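Local coordinates for protein L-lactate dehydrogenase (Trichomonas vaginalis, PDB 5A1T) that reduces pyruvate to L-lactate with NADH as an NAD-dependent dehydrogenase of the lactate/malate dehydrogenase superfamily, sequence-related to the malate dehydrogenases, at residues Leu154-Gln159 with Glu263-Gly268; Ile181-His186 with Val283-Pro288. All coordinates share one frame; numbering follows the deposited sequence.

Overall arrangement
Both contacts belong to the C-terminal catalytic half of the subunit, their centres about 8 Å apart, and they interlock along the chain: 154-159 and 181-186 come first, then 263-268 and 283-288, so contact 2 opens before contact 1 has closed and ends after it. Helix 156-170 runs on to strand 177-183, and strand 265-270 is followed by its antiparallel neighbour 284-291 in the mixed sheet that continues the Rossmann strands. Contact 1 sets the start of the helix on this sheet; contact 2 sets the end of strand 177-183 on it. Together they bring Asp-158, on the helix, and His-186, after the strand, side by side at the nicotinamide and oxamate, OD2 2.6 Å from ND1.

Contact 1: residues Leu154-Gln159 with Glu263-Gly268; sequences LSMLDQ and EVLSMG. With NAI (1,4-dihydronicotinamide adenine dinucleotide), chain C; OXM (oxamic acid), chain D.
A single amide oxygen, OE1 of Gln-159, takes two hydrogen bonds from one residue, Ser-266: its hydroxyl OG and its backbone N each lie 2.6 Å away. This clamp sits where the Rossmann-type sheet of the lactate/malate dehydrogenase fold passes into the C-terminal domain, fixing the first turn of helix 156-170 to the start of strand 265-270. The hydroxyl approaches in the plane of the Gln-159 carbonyl, whereas the backbone N-H comes in tilted 26° from it. At the other end of the amide, Gln-159 NE2 donates to Val-264 O at 2.8 Å, so three bonds pin the amide and fix its flip. The reach comes from an extended side chain, CG anti to the backbone N (chi1 176°) and CD continuing the line. Ser-266 OG also meets the backbone N of Val-182, which ties the clamp to strand 177-183. Met-156 instead bends back on itself at chi2 and chi3, which brings SD to 3.8 Å from Leu-265 CB and CE to 3.7 Å from Leu-265 CD2. Both residues are buried, and Leu-265 also packs on Ala-254 of helix 242-257. Away from the sheet, the same helical turn faces the ligands: Leu-157 CD2 lies 3.4 Å from the nicotinamide carboxamide oxygen O7N and also touches the oxamate. At the start of the helix a water bridges the segments, accepting from Ser-155 N at 2.8 Å and donating to Ser-266 O at 2.7 Å.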
ATOM      1  N   LEU A 154     -12.976 -13.863   0.500  1.00 13.60           N
ATOM      2  CA  LEU A 154     -12.490 -12.964   1.541  1.00 13.59           C
ATOM      3  C   LEU A 154     -13.611 -12.427   2.427  1.00 13.33           C
ATOM      4  O   LEU A 154     -14.532 -11.769   1.949  1.00 12.97           O
ATOM      5  CB  LEU A 154     -11.731 -11.794   0.913  1.00 13.39           C
ATOM      6  CG  LEU A 154     -10.995 -10.872   1.889  1.00 13.37           C
ATOM      7  CD1 LEU A 154      -9.870 -11.617   2.594  1.00 13.08           C
ATOM      8  CD2 LEU A 154     -10.456  -9.643   1.167  1.00 13.67           C
ATOM      9  N   SER A 155     -13.512 -12.714   3.722  1.00 13.50           N
ATOM     10  CA  SER A 155     -14.449 -12.194   4.714  1.00 13.02           C
ATOM     11  C   SER A 155     -13.706 -11.536   5.874  1.00 12.20           C
ATOM     12  O   SER A 155     -14.325 -11.032   6.809  1.00 12.23           O
ATOM     13  CB  SER A 155     -15.353 -13.311   5.242  1.00 12.94           C
ATOM     14  OG  SER A 155     -16.308 -13.698   4.274  1.00 13.01           O
ATOM     15  N   MET A 156     -12.379 -11.546   5.812  1.00 11.94           N
ATOM     16  CA  MET A 156     -11.563 -11.041   6.909  1.00 12.71           C
ATOM     17  C   MET A 156     -11.646  -9.525   7.073  1.00 13.59           C
ATOM     18  O   MET A 156     -11.293  -8.995   8.128  1.00 13.85           O
ATOM     19  CB  MET A 156     -10.106 -11.457   6.711  1.00 12.42           C
ATOM     20  CG  MET A 156      -9.765 -12.794   7.343  1.00 12.61           C
ATOM     21  SD  MET A 156     -10.027 -12.800   9.127  1.00 12.79           S
ATOM     22  CE  MET A 156      -8.826 -11.581   9.661  1.00 12.74           C
ATOM     23  N   LEU A 157     -12.103  -8.822   6.042  1.00 14.42           N
ATOM     24  CA  LEU A 157     -12.322  -7.387   6.168  1.00 15.51           C
ATOM     25  C   LEU A 157     -13.460  -7.147   7.156  1.00 15.42           C
ATOM     26  O   LEU A 157     -13.416  -6.214   7.958  1.00 15.31           O
ATOM     27  CB  LEU A 157     -12.639  -6.752   4.813  1.00 15.98           C
ATOM     28  CG  LEU A 157     -12.933  -5.250   4.825  1.00 16.32           C
ATOM     29  CD1 LEU A 157     -11.756  -4.466   5.380  1.00 16.58           C
ATOM     30  CD2 LEU A 157     -13.285  -4.761   3.427  1.00 16.65           C
ATOM     31  N   ASP A 158     -14.476  -8.004   7.098  1.00 15.12           N
ATOM     32  CA  ASP A 158     -15.594  -7.931   8.032  1.00 14.20           C
ATOM     33  C   ASP A 158     -15.132  -8.234   9.454  1.00 13.56           C
ATOM     34  O   ASP A 158     -15.553  -7.575  10.403  1.00 13.34           O
ATOM     35  CB  ASP A 158     -16.703  -8.904   7.629  1.00 14.40           C
ATOM     36  CG  ASP A 158     -17.306  -8.582   6.272  1.00 15.39           C
ATOM     37  OD1 ASP A 158     -17.437  -7.385   5.940  1.00 16.38           O
ATOM     38  OD2 ASP A 158     -17.651  -9.530   5.539  1.00 14.90           O
ATOM     39  N   GLN A 159     -14.273  -9.239   9.600  1.00 12.82           N
ATOM     40  CA  GLN A 159     -13.765  -9.608  10.915  1.00 12.80           C
ATOM     41  C   GLN A 159     -12.894  -8.499  11.495  1.00 13.42           C
ATOM     42  O   GLN A 159     -12.991  -8.181  12.680  1.00 13.48           O
ATOM     43  CB  GLN A 159     -12.969 -10.911  10.846  1.00 12.47           C
ATOM     44  CG  GLN A 159     -12.323 -11.299  12.170  1.00 12.40           C
ATOM     45  CD  GLN A 159     -11.784 -12.713  12.170  1.00 12.31           C
ATOM     46  OE1 GLN A 159     -12.389 -13.621  11.601  1.00 12.28           O
ATOM     47  NE2 GLN A 159     -10.638 -12.908  12.812  1.00 12.42           N
ATOM     48  N   GLU A 263      -5.701 -18.439  17.140  1.00 15.89           N
ATOM     49  CA  GLU A 263      -6.144 -17.543  16.077  1.00 14.68           C
ATOM     50  C   GLU A 263      -7.306 -18.152  15.300  1.00 13.35           C
ATOM     51  O   GLU A 263      -7.230 -19.296  14.847  1.00 13.02           O
ATOM     52  CB  GLU A 263      -4.990 -17.216  15.125  1.00 14.51           C
ATOM     53  CG  GLU A 263      -5.369 -16.254  14.004  1.00 13.93           C
ATOM     54  CD  GLU A 263      -4.172 -15.788  13.194  1.00 13.49           C
ATOM     55  OE1 GLU A 263      -3.239 -16.591  12.976  1.00 12.70           O
ATOM     56  OE2 GLU A 263      -4.162 -14.613  12.775  1.00 13.95           O
ATOM     57  N   VAL A 264      -8.378 -17.377  15.160  1.00 12.08           N
ATOM     58  CA  VAL A 264      -9.545 -17.783  14.386  1.00 11.75           C
ATOM     59  C   VAL A 264      -9.837 -16.732  13.327  1.00 11.64           C
ATOM     60  O   VAL A 264     -10.024 -15.556  13.646  1.00 12.22           O
ATOM     61  CB  VAL A 264     -10.787 -17.974  15.278  1.00 10.78           C
ATOM     62  CG1 VAL A 264     -11.972 -18.466  14.455  1.00 10.93           C
ATOM     63  CG2 VAL A 264     -10.492 -18.951  16.402  1.00 10.59           C
ATOM     64  N   LEU A 265      -9.878 -17.162  12.068  1.00 11.39           N
ATOM     65  CA  LEU A 265     -10.101 -16.256  10.949  1.00 10.72           C
ATOM     66  C   LEU A 265     -11.383 -16.610  10.207  1.00 10.64           C
ATOM     67  O   LEU A 265     -11.633 -17.774   9.898  1.00 10.15           O
ATOM     68  CB  LEU A 265      -8.914 -16.296   9.982  1.00 10.88           C
ATOM     69  CG  LEU A 265      -7.536 -15.995  10.579  1.00 11.03           C
ATOM     70  CD1 LEU A 265      -6.472 -16.072   9.495  1.00 10.69           C
ATOM     71  CD2 LEU A 265      -7.510 -14.633  11.258  1.00 11.40           C
ATOM     72  N   SER A 266     -12.194 -15.594   9.932  1.00 11.07           N
ATOM     73  CA  SER A 266     -13.398 -15.777   9.134  1.00 11.62           C
ATOM     74  C   SER A 266     -13.014 -15.961   7.673  1.00 13.29           C
ATOM     75  O   SER A 266     -12.560 -15.021   7.023  1.00 13.45           O
ATOM     76  CB  SER A 266     -14.339 -14.585   9.291  1.00 10.99           C
ATOM     77  OG  SER A 266     -14.719 -14.417  10.645  1.00 10.92           O
ATOM     78  N   MET A 267     -13.195 -17.176   7.168  1.00 15.30           N
ATOM     79  CA  MET A 267     -12.793 -17.513   5.808  1.00 17.14           C
ATOM     80  C   MET A 267     -13.937 -18.168   5.050  1.00 18.00           C
ATOM     81  O   MET A 267     -14.458 -19.203   5.463  1.00 18.49           O
ATOM     82  CB  MET A 267     -11.574 -18.439   5.829  1.00 18.38           C
ATOM     83  CG  MET A 267     -10.408 -17.892   6.636  1.00 19.20           C
ATOM     84  SD  MET A 267      -9.011 -19.024   6.735  1.00 20.30           S
ATOM     85  CE  MET A 267      -8.325 -18.876   5.086  1.00 20.67           C
ATOM     86  N   GLY A 268     -14.327 -17.550   3.940  1.00 18.25           N
ATOM     87  CA  GLY A 268     -15.330 -18.118   3.062  1.00 18.27           C
ATOM     88  C   GLY A 268     -14.762 -19.309   2.319  1.00 18.18           C
ATOM     89  O   GLY A 268     -13.838 -19.166   1.522  1.00 18.70           O
TER
HETATM   90  PA  NAI C 345     -11.847  -1.492  -9.936  1.00 15.98           P
HETATM   91  O1A NAI C 345     -13.032  -1.250 -10.840  1.00 15.63           O
HETATM   92  O2A NAI C 345     -10.861  -0.380  -9.670  1.00 16.41           O
HETATM   93  O5B NAI C 345     -11.011  -2.742 -10.516  1.00 16.58           O
HETATM   94  C5B NAI C 345     -11.629  -3.857 -11.156  1.00 16.60           C
HETATM   95  C4B NAI C 345     -10.694  -4.337 -12.260  1.00 16.59           C
HETATM   96  O4B NAI C 345     -11.128  -5.577 -12.832  1.00 16.62           O
HETATM   97  C3B NAI C 345     -10.618  -3.328 -13.400  1.00 16.63           C
HETATM   98  O3B NAI C 345      -9.266  -2.882 -13.552  1.00 16.37           O
HETATM   99  C2B NAI C 345     -11.103  -4.076 -14.628  1.00 16.75           C
HETATM  100  O2B NAI C 345     -10.384  -3.724 -15.815  1.00 17.30           O
HETATM  101  C1B NAI C 345     -10.861  -5.523 -14.237  1.00 17.10           C
HETATM  102  N9A NAI C 345     -11.663  -6.495 -15.024  1.00 18.71           N
HETATM  103  C8A NAI C 345     -12.946  -6.380 -15.422  1.00 19.06           C
HETATM  104  N7A NAI C 345     -13.322  -7.475 -16.138  1.00 19.55           N
HETATM  105  C5A NAI C 345     -12.264  -8.304 -16.206  1.00 19.21           C
HETATM  106  C6A NAI C 345     -11.964  -9.624 -16.804  1.00 19.00           C
HETATM  107  N6A NAI C 345     -12.900 -10.311 -17.498  1.00 18.73           N
HETATM  108  N1A NAI C 345     -10.721 -10.126 -16.633  1.00 19.20           N
HETATM  109  C2A NAI C 345      -9.767  -9.472 -15.947  1.00 19.30           C
HETATM  110  N3A NAI C 345      -9.976  -8.271 -15.382  1.00 19.01           N
HETATM  111  C4A NAI C 345     -11.173  -7.647 -15.478  1.00 19.00           C
HETATM  112  O3  NAI C 345     -12.390  -2.038  -8.524  1.00 15.11           O
HETATM  113  PN  NAI C 345     -11.703  -2.284  -7.090  1.00 14.60           P
HETATM  114  O1N NAI C 345     -12.017  -1.099  -6.206  1.00 13.62           O
HETATM  115  O2N NAI C 345     -10.264  -2.694  -7.314  1.00 13.69           O
HETATM  116  O5D NAI C 345     -12.540  -3.546  -6.549  1.00 15.20           O
HETATM  117  C5D NAI C 345     -12.688  -4.696  -7.381  1.00 15.89           C
HETATM  118  C4D NAI C 345     -13.665  -5.677  -6.749  1.00 16.18           C
HETATM  119  O4D NAI C 345     -13.348  -5.875  -5.369  1.00 16.98           O
HETATM  120  C3D NAI C 345     -15.099  -5.167  -6.802  1.00 16.19           C
HETATM  121  O3D NAI C 345     -15.943  -6.189  -7.339  1.00 16.14           O
HETATM  122  C2D NAI C 345     -15.470  -4.878  -5.363  1.00 16.90           C
HETATM  123  O2D NAI C 345     -16.853  -5.115  -5.086  1.00 17.47           O
HETATM  124  C1D NAI C 345     -14.557  -5.838  -4.606  1.00 16.82           C
HETATM  125  N1N NAI C 345     -14.289  -5.495  -3.198  1.00 16.20           N
HETATM  126  C2N NAI C 345     -14.217  -6.511  -2.331  1.00 15.77           C
HETATM  127  C3N NAI C 345     -13.965  -6.327  -0.978  1.00 15.35           C
HETATM  128  C7N NAI C 345     -13.884  -7.456   0.024  1.00 15.09           C
HETATM  129  O7N NAI C 345     -13.757  -7.324   1.229  1.00 14.64           O
HETATM  130  N7N NAI C 345     -13.940  -8.727  -0.397  1.00 14.71           N
HETATM  131  C4N NAI C 345     -13.755  -4.935  -0.452  1.00 15.23           C
HETATM  132  C5N NAI C 345     -13.856  -3.913  -1.475  1.00 15.09           C
HETATM  133  C6N NAI C 345     -14.103  -4.232  -2.799  1.00 15.53           C
HETATM  134  C1  OXM D 346     -16.966  -4.302   0.150  1.00 15.74           C
HETATM  135  N1  OXM D 346     -17.105  -3.347  -0.889  1.00 14.98           N
HETATM  136  O1  OXM D 346     -17.193  -5.476  -0.067  1.00 16.06           O
HETATM  137  C2  OXM D 346     -16.530  -3.861   1.530  1.00 16.59           C
HETATM  138  O2  OXM D 346     -15.941  -2.758   1.681  1.00 16.73           O
HETATM  139  O3  OXM D 346     -16.749  -4.600   2.524  1.00 17.02           O
HETATM  140  O   HOH W   1     -11.419 -14.268   4.731  1.00  9.69           O

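Contact 2: residues Ile181-His186 with Val283-Pro288; sequences IVWGNH and VVFSFP. With OXM (oxamic acid), chain D; NAI (1,4-dihydronicotinamide adenine dinucleotide), chain C.
Pro-288 lies over one face of the Trp-183 indole, its CD 3.6 Å from the centroid of the six-membered ring and 20° off the normal, a CH-pi contact. The indole has CG anti to the carbonyl carbon (chi1 -56°), which lays the ring over Pro-288 and Ile-181. Ile-181 CG2 covers part of the same face, and Ile-181 CD1 meets Pro-288 CB at 3.6 Å, so proline and isoleucine pack together against that face of the ring. At the indole's far rim CZ3 approaches the Phe-287 ring, while NE1 is hydrogen-bonded to Asp-193. A second CH-pi contact involves Phe-285: with CG anti to the backbone N (chi1 -165°), its ring is laid flat against Gly-184, whose CA stands 3.3 Å above the ring centre. Gly-184, with positive phi, presents its CA directly to the ring.

The backbones meet in a single antiparallel, hydrogen-bonded bridge between Gly-184 and Ser-286. Gly-184 N donates to Ser-286 O at 3.0 Å, and Ser-286 N returns a bond to Gly-184 O. Ser-286 adds a third link: its OG sits almost in line with the Val-182 C=O bond and donates to Val-182 O at 2.8 Å.

Just beyond the bridge the chain reaches His-186, the predicted proton acceptor. Its NE2 donates to oxamate O1 at 2.8 Å, near the plane of the imidazole, while ND1 is hydrogen-bonded to Asp-158. This His-Asp pair beside nicotinamide and a pyruvate-like inhibitor is the hallmark of the lactate/malate dehydrogenase active site.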
ATOM      1  N   ILE A 181     -16.401 -13.649  15.129  1.00 15.72           N
ATOM      2  CA  ILE A 181     -16.626 -14.361  13.877  1.00 15.72           C
ATOM      3  C   ILE A 181     -17.648 -13.640  13.004  1.00 15.40           C
ATOM      4  O   ILE A 181     -18.617 -13.072  13.506  1.00 15.96           O
ATOM      5  CB  ILE A 181     -17.123 -15.803  14.130  1.00 16.53           C
ATOM      6  CG1 ILE A 181     -16.245 -16.509  15.172  1.00 17.30           C
ATOM      7  CG2 ILE A 181     -17.140 -16.597  12.825  1.00 16.43           C
ATOM      8  CD1 ILE A 181     -16.816 -17.825  15.667  1.00 17.85           C
ATOM      9  N   VAL A 182     -17.413 -13.666  11.694  1.00 14.87           N
ATOM     10  CA  VAL A 182     -18.393 -13.204  10.719  1.00 15.27           C
ATOM     11  C   VAL A 182     -18.794 -14.390   9.849  1.00 14.61           C
ATOM     12  O   VAL A 182     -18.005 -14.856   9.025  1.00 14.61           O
ATOM     13  CB  VAL A 182     -17.853 -12.063   9.837  1.00 16.15           C
ATOM     14  CG1 VAL A 182     -18.952 -11.542   8.916  1.00 16.15           C
ATOM     15  CG2 VAL A 182     -17.305 -10.935  10.699  1.00 16.71           C
ATOM     16  N   TRP A 183     -20.017 -14.878  10.042  1.00 13.72           N
ATOM     17  CA  TRP A 183     -20.488 -16.079   9.357  1.00 13.71           C
ATOM     18  C   TRP A 183     -21.145 -15.769   8.015  1.00 13.99           C
ATOM     19  O   TRP A 183     -21.695 -14.686   7.814  1.00 13.80           O
ATOM     20  CB  TRP A 183     -21.497 -16.842  10.220  1.00 13.66           C
ATOM     21  CG  TRP A 183     -21.022 -17.235  11.581  1.00 13.13           C
ATOM     22  CD1 TRP A 183     -20.879 -16.422  12.667  1.00 12.77           C
ATOM     23  CD2 TRP A 183     -20.659 -18.551  12.014  1.00 13.04           C
ATOM     24  NE1 TRP A 183     -20.439 -17.148  13.746  1.00 12.85           N
ATOM     25  CE2 TRP A 183     -20.295 -18.459  13.371  1.00 12.71           C
ATOM     26  CE3 TRP A 183     -20.601 -19.798  11.383  1.00 12.85           C
ATOM     27  CZ2 TRP A 183     -19.879 -19.564  14.110  1.00 12.64           C
ATOM     28  CZ3 TRP A 183     -20.187 -20.894  12.116  1.00 12.60           C
ATOM     29  CH2 TRP A 183     -19.831 -20.771  13.465  1.00 12.83           C
ATOM     30  N   GLY A 184     -21.096 -16.742   7.112  1.00 14.02           N
ATOM     31  CA  GLY A 184     -21.894 -16.716   5.900  1.00 13.89           C
ATOM     32  C   GLY A 184     -21.383 -15.829   4.784  1.00 13.56           C
ATOM     33  O   GLY A 184     -20.207 -15.861   4.425  1.00 13.09           O
ATOM     34  N   ASN A 185     -22.290 -15.034   4.231  1.00 13.49           N
ATOM     35  CA  ASN A 185     -22.003 -14.242   3.045  1.00 13.71           C
ATOM     36  C   ASN A 185     -21.305 -12.929   3.368  1.00 13.24           C
ATOM     37  O   ASN A 185     -21.642 -12.258   4.342  1.00 13.41           O
ATOM     38  CB  ASN A 185     -23.301 -13.956   2.289  1.00 15.00           C
ATOM     39  CG  ASN A 185     -23.064 -13.349   0.920  1.00 15.90           C
ATOM     40  OD1 ASN A 185     -21.950 -13.380   0.394  1.00 16.92           O
ATOM     41  ND2 ASN A 185     -24.116 -12.800   0.332  1.00 16.27           N
ATOM     42  N   HIS A 186     -20.325 -12.570   2.547  1.00 12.63           N
ATOM     43  CA  HIS A 186     -19.779 -11.224   2.572  1.00 12.90           C
ATOM     44  C   HIS A 186     -20.772 -10.332   1.844  1.00 12.88           C
ATOM     45  O   HIS A 186     -20.514  -9.868   0.734  1.00 12.34           O
ATOM     46  CB  HIS A 186     -18.396 -11.163   1.922  1.00 13.03           C
ATOM     47  CG  HIS A 186     -17.802  -9.788   1.892  1.00 13.52           C
ATOM     48  ND1 HIS A 186     -17.572  -9.052   3.033  1.00 13.95           N
ATOM     49  CD2 HIS A 186     -17.398  -9.014   0.856  1.00 13.66           C
ATOM     50  CE1 HIS A 186     -17.047  -7.884   2.703  1.00 13.68           C
ATOM     51  NE2 HIS A 186     -16.932  -7.836   1.389  1.00 13.49           N
ATOM     52  N   VAL A 283     -22.628 -24.091  -1.426  1.00 16.55           N
ATOM     53  CA  VAL A 283     -22.207 -22.696  -1.496  1.00 15.74           C
ATOM     54  C   VAL A 283     -20.848 -22.486  -0.835  1.00 15.51           C
ATOM     55  O   VAL A 283     -20.284 -23.405  -0.238  1.00 15.30           O
ATOM     56  CB  VAL A 283     -23.236 -21.765  -0.822  1.00 15.42           C
ATOM     57  CG1 VAL A 283     -24.515 -21.695  -1.642  1.00 14.93           C
ATOM     58  CG2 VAL A 283     -23.529 -22.227   0.599  1.00 15.89           C
ATOM     59  N   VAL A 284     -20.329 -21.269  -0.968  1.00 15.32           N
ATOM     60  CA  VAL A 284     -19.130 -20.839  -0.258  1.00 14.96           C
ATOM     61  C   VAL A 284     -19.579 -20.026   0.949  1.00 15.38           C
ATOM     62  O   VAL A 284     -20.251 -19.005   0.801  1.00 15.35           O
ATOM     63  CB  VAL A 284     -18.197 -20.005  -1.156  1.00 14.62           C
ATOM     64  CG1 VAL A 284     -16.994 -19.482  -0.371  1.00 14.74           C
ATOM     65  CG2 VAL A 284     -17.734 -20.834  -2.342  1.00 14.70           C
ATOM     66  N   PHE A 285     -19.198 -20.486   2.136  1.00 15.52           N
ATOM     67  CA  PHE A 285     -19.735 -19.962   3.388  1.00 15.25           C
ATOM     68  C   PHE A 285     -18.606 -19.570   4.337  1.00 15.03           C
ATOM     69  O   PHE A 285     -17.657 -20.331   4.526  1.00 15.39           O
ATOM     70  CB  PHE A 285     -20.640 -21.016   4.032  1.00 15.19           C
ATOM     71  CG  PHE A 285     -21.528 -20.489   5.122  1.00 15.59           C
ATOM     72  CD1 PHE A 285     -21.044 -20.313   6.408  1.00 15.66           C
ATOM     73  CD2 PHE A 285     -22.857 -20.194   4.865  1.00 15.71           C
ATOM     74  CE1 PHE A 285     -21.867 -19.840   7.413  1.00 15.93           C
ATOM     75  CE2 PHE A 285     -23.684 -19.721   5.865  1.00 15.98           C
ATOM     76  CZ  PHE A 285     -23.189 -19.545   7.142  1.00 16.11           C
ATOM     77  N   SER A 286     -18.707 -18.382   4.927  1.00 15.10           N
ATOM     78  CA  SER A 286     -17.693 -17.908   5.862  1.00 15.14           C
ATOM     79  C   SER A 286     -17.813 -18.630   7.195  1.00 15.58           C
ATOM     80  O   SER A 286     -18.828 -18.517   7.881  1.00 16.26           O
ATOM     81  CB  SER A 286     -17.810 -16.397   6.069  1.00 15.26           C
ATOM     82  OG  SER A 286     -16.714 -15.893   6.812  1.00 14.95           O
ATOM     83  N   PHE A 287     -16.770 -19.376   7.544  1.00 15.79           N
ATOM     84  CA  PHE A 287     -16.709 -20.104   8.805  1.00 15.40           C
ATOM     85  C   PHE A 287     -15.597 -19.564   9.691  1.00 15.41           C
ATOM     86  O   PHE A 287     -14.675 -18.913   9.203  1.00 15.32           O
ATOM     87  CB  PHE A 287     -16.463 -21.596   8.566  1.00 15.19           C
ATOM     88  CG  PHE A 287     -17.647 -22.335   8.022  1.00 15.97           C
ATOM     89  CD1 PHE A 287     -18.693 -22.698   8.852  1.00 16.58           C
ATOM     90  CD2 PHE A 287     -17.704 -22.688   6.686  1.00 15.80           C
ATOM     91  CE1 PHE A 287     -19.783 -23.388   8.354  1.00 16.51           C
ATOM     92  CE2 PHE A 287     -18.787 -23.377   6.184  1.00 15.76           C
ATOM     93  CZ  PHE A 287     -19.828 -23.727   7.019  1.00 15.90           C
ATOM     94  N   PRO A 288     -15.677 -19.838  10.999  1.00 16.02           N
ATOM     95  CA  PRO A 288     -14.485 -19.659  11.831  1.00 16.32           C
ATOM     96  C   PRO A 288     -13.454 -20.724  11.478  1.00 16.60           C
ATOM     97  O   PRO A 288     -13.750 -21.912  11.610  1.00 15.92           O
ATOM     98  CB  PRO A 288     -15.013 -19.835  13.255  1.00 16.25           C
ATOM     99  CG  PRO A 288     -16.230 -20.683  13.103  1.00 16.38           C
ATOM    100  CD  PRO A 288     -16.835 -20.307  11.782  1.00 16.21           C
TER
HETATM  101  C1  OXM D 346     -16.966  -4.302   0.150  1.00 15.74           C
HETATM  102  N1  OXM D 346     -17.105  -3.347  -0.889  1.00 14.98           N
HETATM  103  O1  OXM D 346     -17.193  -5.476  -0.067  1.00 16.06           O
HETATM  104  C2  OXM D 346     -16.530  -3.861   1.530  1.00 16.59           C
HETATM  105  O2  OXM D 346     -15.941  -2.758   1.681  1.00 16.73           O
HETATM  106  O3  OXM D 346     -16.749  -4.600   2.524  1.00 17.02           O
HETATM  107  PA  NAI C 345     -11.847  -1.492  -9.936  1.00 15.98           P
HETATM  108  O1A NAI C 345     -13.032  -1.250 -10.840  1.00 15.63           O
HETATM  109  O2A NAI C 345     -10.861  -0.380  -9.670  1.00 16.41           O
HETATM  110  O5B NAI C 345     -11.011  -2.742 -10.516  1.00 16.58           O
HETATM  111  C5B NAI C 345     -11.629  -3.857 -11.156  1.00 16.60           C
HETATM  112  C4B NAI C 345     -10.694  -4.337 -12.260  1.00 16.59           C
HETATM  113  O4B NAI C 345     -11.128  -5.577 -12.832  1.00 16.62           O
HETATM  114  C3B NAI C 345     -10.618  -3.328 -13.400  1.00 16.63           C
HETATM  115  O3B NAI C 345      -9.266  -2.882 -13.552  1.00 16.37           O
HETATM  116  C2B NAI C 345     -11.103  -4.076 -14.628  1.00 16.75           C
HETATM  117  O2B NAI C 345     -10.384  -3.724 -15.815  1.00 17.30           O
HETATM  118  C1B NAI C 345     -10.861  -5.523 -14.237  1.00 17.10           C
HETATM  119  N9A NAI C 345     -11.663  -6.495 -15.024  1.00 18.71           N
HETATM  120  C8A NAI C 345     -12.946  -6.380 -15.422  1.00 19.06           C
HETATM  121  N7A NAI C 345     -13.322  -7.475 -16.138  1.00 19.55           N
HETATM  122  C5A NAI C 345     -12.264  -8.304 -16.206  1.00 19.21           C
HETATM  123  C6A NAI C 345     -11.964  -9.624 -16.804  1.00 19.00           C
HETATM  124  N6A NAI C 345     -12.900 -10.311 -17.498  1.00 18.73           N
HETATM  125  N1A NAI C 345     -10.721 -10.126 -16.633  1.00 19.20           N
HETATM  126  C2A NAI C 345      -9.767  -9.472 -15.947  1.00 19.30           C
HETATM  127  N3A NAI C 345      -9.976  -8.271 -15.382  1.00 19.01           N
HETATM  128  C4A NAI C 345     -11.173  -7.647 -15.478  1.00 19.00           C
HETATM  129  O3  NAI C 345     -12.390  -2.038  -8.524  1.00 15.11           O
HETATM  130  PN  NAI C 345     -11.703  -2.284  -7.090  1.00 14.60           P
HETATM  131  O1N NAI C 345     -12.017  -1.099  -6.206  1.00 13.62           O
HETATM  132  O2N NAI C 345     -10.264  -2.694  -7.314  1.00 13.69           O
HETATM  133  O5D NAI C 345     -12.540  -3.546  -6.549  1.00 15.20           O
HETATM  134  C5D NAI C 345     -12.688  -4.696  -7.381  1.00 15.89           C
HETATM  135  C4D NAI C 345     -13.665  -5.677  -6.749  1.00 16.18           C
HETATM  136  O4D NAI C 345     -13.348  -5.875  -5.369  1.00 16.98           O
HETATM  137  C3D NAI C 345     -15.099  -5.167  -6.802  1.00 16.19           C
HETATM  138  O3D NAI C 345     -15.943  -6.189  -7.339  1.00 16.14           O
HETATM  139  C2D NAI C 345     -15.470  -4.878  -5.363  1.00 16.90           C
HETATM  140  O2D NAI C 345     -16.853  -5.115  -5.086  1.00 17.47           O
HETATM  141  C1D NAI C 345     -14.557  -5.838  -4.606  1.00 16.82           C
HETATM  142  N1N NAI C 345     -14.289  -5.495  -3.198  1.00 16.20           N
HETATM  143  C2N NAI C 345     -14.217  -6.511  -2.331  1.00 15.77           C
HETATM  144  C3N NAI C 345     -13.965  -6.327  -0.978  1.00 15.35           C
HETATM  145  C7N NAI C 345     -13.884  -7.456   0.024  1.00 15.09           C
HETATM  146  O7N NAI C 345     -13.757  -7.324   1.229  1.00 14.64           O
HETATM  147  N7N NAI C 345     -13.940  -8.727  -0.397  1.00 14.71           N
HETATM  148  C4N NAI C 345     -13.755  -4.935  -0.452  1.00 15.23           C
HETATM  149  C5N NAI C 345     -13.856  -3.913  -1.475  1.00 15.09           C
HETATM  150  C6N NAI C 345     -14.103  -4.232  -2.799  1.00 15.53           C